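Local coordinates for thioredoxin-like fold domain-containing protein (Paracoccus denitrificans, PDB 3DML) that probably reduces or rearranges disulfide bonds in the periplasm as a thioredoxin-like thiol-disulfide oxidoreductase of chemotrophic sulfur oxidation, at residues A38-Q43 with F100-L105. Residues are numbered along the deposited sequence; the frame is centred on the assembly and turned at random.
Sequences AEIAPQ and FFWPML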
ATOM      1  N   ALA A  38     -10.842  -7.042   4.279  1.00 17.60           N
ATOM      2  CA  ALA A  38     -11.336  -8.285   4.865  1.00 17.96           C
ATOM      3  C   ALA A  38     -10.297  -9.402   4.847  1.00 18.86           C
ATOM      4  O   ALA A  38     -10.260 -10.227   5.762  1.00 19.24           O
ATOM      5  CB  ALA A  38     -12.588  -8.755   4.140  1.00 17.82           C
ATOM      6  N   GLU A  39      -9.476  -9.455   3.799  1.00 17.51           N
ATOM      7  CA  GLU A  39      -8.639 -10.622   3.557  1.00 17.77           C
ATOM      8  C   GLU A  39      -7.224 -10.470   4.074  1.00 17.45           C
ATOM      9  O   GLU A  39      -6.696 -11.383   4.729  1.00 18.85           O
ATOM     10  CB  GLU A  39      -8.594 -10.962   2.066  1.00 17.56           C
ATOM     11  CG  GLU A  39      -9.919 -11.477   1.572  1.00 20.93           C
ATOM     12  CD  GLU A  39     -10.050 -11.561   0.067  1.00 24.45           C
ATOM     13  OE1 GLU A  39      -9.034 -11.500  -0.685  1.00 24.73           O
ATOM     14  OE2 GLU A  39     -11.218 -11.716  -0.361  1.00 26.63           O
ATOM     15  N   ILE A  40      -6.593  -9.344   3.748  1.00 15.17           N
ATOM     16  CA  ILE A  40      -5.196  -9.129   4.105  1.00 13.27           C
ATOM     17  C   ILE A  40      -5.064  -8.308   5.399  1.00 13.45           C
ATOM     18  O   ILE A  40      -4.260  -8.655   6.280  1.00 12.72           O
ATOM     19  CB  ILE A  40      -4.413  -8.414   2.971  1.00 13.16           C
ATOM     20  CG1 ILE A  40      -4.339  -9.265   1.678  1.00 12.91           C
ATOM     21  CG2 ILE A  40      -3.023  -7.984   3.450  1.00 11.32           C
ATOM     22  CD1 ILE A  40      -3.600 -10.556   1.844  1.00 11.67           C
ATOM     23  N   ALA A  41      -5.821  -7.217   5.507  1.00 12.50           N
ATOM     24  CA  ALA A  41      -5.652  -6.265   6.625  1.00 13.21           C
ATOM     25  C   ALA A  41      -5.560  -6.921   8.029  1.00 13.72           C
ATOM     26  O   ALA A  41      -4.692  -6.567   8.801  1.00 13.80           O
ATOM     27  CB  ALA A  41      -6.744  -5.180   6.610  1.00 12.62           C
ATOM     28  N   PRO A  42      -6.463  -7.867   8.354  1.00 15.15           N
ATOM     29  CA  PRO A  42      -6.370  -8.484   9.693  1.00 16.06           C
ATOM     30  C   PRO A  42      -5.023  -9.211   9.939  1.00 15.86           C
ATOM     31  O   PRO A  42      -4.464  -9.119  11.044  1.00 16.22           O
ATOM     32  CB  PRO A  42      -7.540  -9.481   9.708  1.00 16.89           C
ATOM     33  CG  PRO A  42      -8.482  -9.032   8.581  1.00 17.49           C
ATOM     34  CD  PRO A  42      -7.565  -8.430   7.545  1.00 15.30           C
ATOM     35  N   GLN A  43      -4.485  -9.908   8.931  1.00 14.75           N
ATOM     36  CA  GLN A  43      -3.212 -10.630   9.082  1.00 15.08           C
ATOM     37  C   GLN A  43      -2.025  -9.688   9.025  1.00 13.93           C
ATOM     38  O   GLN A  43      -0.985  -9.946   9.621  1.00 13.70           O
ATOM     39  CB  GLN A  43      -3.010 -11.626   7.918  1.00 16.32           C
ATOM     40  CG  GLN A  43      -4.216 -12.436   7.587  1.00 19.07           C
ATOM     41  CD  GLN A  43      -3.986 -13.318   6.374  1.00 21.21           C
ATOM     42  OE1 GLN A  43      -4.349 -12.956   5.233  1.00 20.17           O
ATOM     43  NE2 GLN A  43      -3.379 -14.481   6.606  1.00 17.88           N
ATOM     44  N   PHE A 100      -1.290 -12.809  -4.903  1.00 16.14           N
ATOM     45  CA  PHE A 100      -0.646 -11.816  -5.755  1.00 16.71           C
ATOM     46  C   PHE A 100      -0.007 -10.749  -4.883  1.00 15.93           C
ATOM     47  O   PHE A 100       1.128 -10.355  -5.103  1.00 16.50           O
ATOM     48  CB  PHE A 100      -1.673 -11.256  -6.719  1.00 17.62           C
ATOM     49  CG  PHE A 100      -2.036 -12.247  -7.775  1.00 20.21           C
ATOM     50  CD1 PHE A 100      -1.396 -12.219  -9.013  1.00 22.31           C
ATOM     51  CD2 PHE A 100      -2.937 -13.277  -7.490  1.00 22.23           C
ATOM     52  CE1 PHE A 100      -1.689 -13.175  -9.979  1.00 22.77           C
ATOM     53  CE2 PHE A 100      -3.245 -14.236  -8.448  1.00 23.50           C
ATOM     54  CZ  PHE A 100      -2.609 -14.187  -9.694  1.00 21.22           C
ATOM     55  N   PHE A 101      -0.712 -10.372  -3.837  1.00 14.27           N
ATOM     56  CA  PHE A 101      -0.271  -9.309  -2.940  1.00 12.43           C
ATOM     57  C   PHE A 101       1.058  -9.606  -2.279  1.00 12.39           C
ATOM     58  O   PHE A 101       1.984  -8.824  -2.378  1.00 11.62           O
ATOM     59  CB  PHE A 101      -1.368  -8.999  -1.896  1.00 11.62           C
ATOM     60  CG  PHE A 101      -0.989  -7.886  -0.958  1.00 12.54           C
ATOM     61  CD1 PHE A 101      -1.040  -6.548  -1.374  1.00 12.36           C
ATOM     62  CD2 PHE A 101      -0.503  -8.181   0.307  1.00 12.18           C
ATOM     63  CE1 PHE A 101      -0.671  -5.504  -0.484  1.00 12.71           C
ATOM     64  CE2 PHE A 101      -0.133  -7.160   1.192  1.00 11.89           C
ATOM     65  CZ  PHE A 101      -0.207  -5.831   0.788  1.00 11.74           C
ATOM     66  N   TRP A 102       1.166 -10.737  -1.582  1.00 12.28           N
ATOM     67  CA  TRP A 102       2.371 -11.001  -0.802  1.00 12.14           C
ATOM     68  C   TRP A 102       3.709 -11.007  -1.557  1.00 12.66           C
ATOM     69  O   TRP A 102       4.652 -10.317  -1.144  1.00 12.59           O
ATOM     70  CB  TRP A 102       2.219 -12.288   0.026  1.00 12.62           C
ATOM     71  CG  TRP A 102       1.112 -12.249   1.055  1.00 12.06           C
ATOM     72  CD1 TRP A 102      -0.021 -13.015   1.085  1.00 11.98           C
ATOM     73  CD2 TRP A 102       1.073 -11.428   2.228  1.00 13.52           C
ATOM     74  NE1 TRP A 102      -0.770 -12.705   2.203  1.00 12.99           N
ATOM     75  CE2 TRP A 102      -0.116 -11.738   2.919  1.00 13.31           C
ATOM     76  CE3 TRP A 102       1.933 -10.451   2.757  1.00 14.48           C
ATOM     77  CZ2 TRP A 102      -0.476 -11.101   4.115  1.00 16.41           C
ATOM     78  CZ3 TRP A 102       1.576  -9.821   3.936  1.00 15.02           C
ATOM     79  CH2 TRP A 102       0.387 -10.150   4.604  1.00 15.60           C
ATOM     80  N   PRO A 103       3.827 -11.793  -2.640  1.00 13.27           N
ATOM     81  CA  PRO A 103       5.134 -11.820  -3.312  1.00 14.20           C
ATOM     82  C   PRO A 103       5.427 -10.511  -4.067  1.00 15.21           C
ATOM     83  O   PRO A 103       6.597 -10.145  -4.241  1.00 15.48           O
ATOM     84  CB  PRO A 103       5.018 -13.011  -4.304  1.00 14.18           C
ATOM     85  CG  PRO A 103       3.587 -13.214  -4.516  1.00 13.67           C
ATOM     86  CD  PRO A 103       2.845 -12.678  -3.290  1.00 13.38           C
HETATM   87  N   MSE A 104       4.392  -9.807  -4.506  1.00 15.40           N
HETATM   88  CA  MSE A 104       4.625  -8.538  -5.193  0.70 16.13           C
HETATM   89  C   MSE A 104       5.066  -7.469  -4.210  1.00 15.99           C
HETATM   90  O   MSE A 104       5.934  -6.656  -4.517  1.00 15.97           O
HETATM   91  CB  MSE A 104       3.392  -8.130  -5.977  0.70 17.02           C
HETATM   92  CG  MSE A 104       2.960  -9.252  -6.911  0.70 20.27           C
HETATM   93 SE   MSE A 104       1.621  -8.725  -8.166  0.70 28.27          SE
HETATM   94  CE  MSE A 104       0.198  -8.024  -7.005  0.70 26.31           C
ATOM     95  N   LEU A 105       4.503  -7.491  -3.003  1.00 14.97           N
ATOM     96  CA  LEU A 105       4.965  -6.574  -1.974  1.00 14.64           C
ATOM     97  C   LEU A 105       6.405  -6.923  -1.581  1.00 15.14           C
ATOM     98  O   LEU A 105       7.261  -6.041  -1.419  1.00 14.59           O
ATOM     99  CB  LEU A 105       4.051  -6.647  -0.747  1.00 13.90           C
ATOM    100  CG  LEU A 105       4.556  -5.843   0.469  1.00 15.18           C
ATOM    101  CD1 LEU A 105       4.621  -4.334   0.171  1.00 15.88           C
ATOM    102  CD2 LEU A 105       3.700  -6.117   1.680  1.00 14.18           C
TER
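I40 packs its two branches against the neighbouring aromatic rings of F101 and W102, an apolar contact between the end region of the helix that starts at the CxxC pair C30 and C33 and the first half of the C-terminal helix 98-112. The methyl branch meets the phenyl ring obliquely, CG2 of I40 lying 3.8 Å from CE2 of F101. The longer branch turns to the indole, where CD1 of I40 comes within 3.6 Å of NE1 of W102 and stays near CE2 and CZ2. In I40, chi1 (-64°) sets CG2 anti to the backbone N and CG1 beside it; chi2 (-63°) then directs CD1 to the indole. The rings also touch, CD2 of F101 sitting 4.0 Å above one indole face, toward its rim. The Q43 side chain lies at the margin, beside W102. Cutting I40 back to an alanine removes both branch ends and would probably leave a gap beside F101 and W102, with the two rings less firmly held. Behind the contact, F101 makes edge-to-face contacts with W36 of helix 31-39 and F80 of strand 79-84, and touches L92 of strand 87-93. W102 instead leans on Y44 and T47 in the connection and on E49 of helix 48-52.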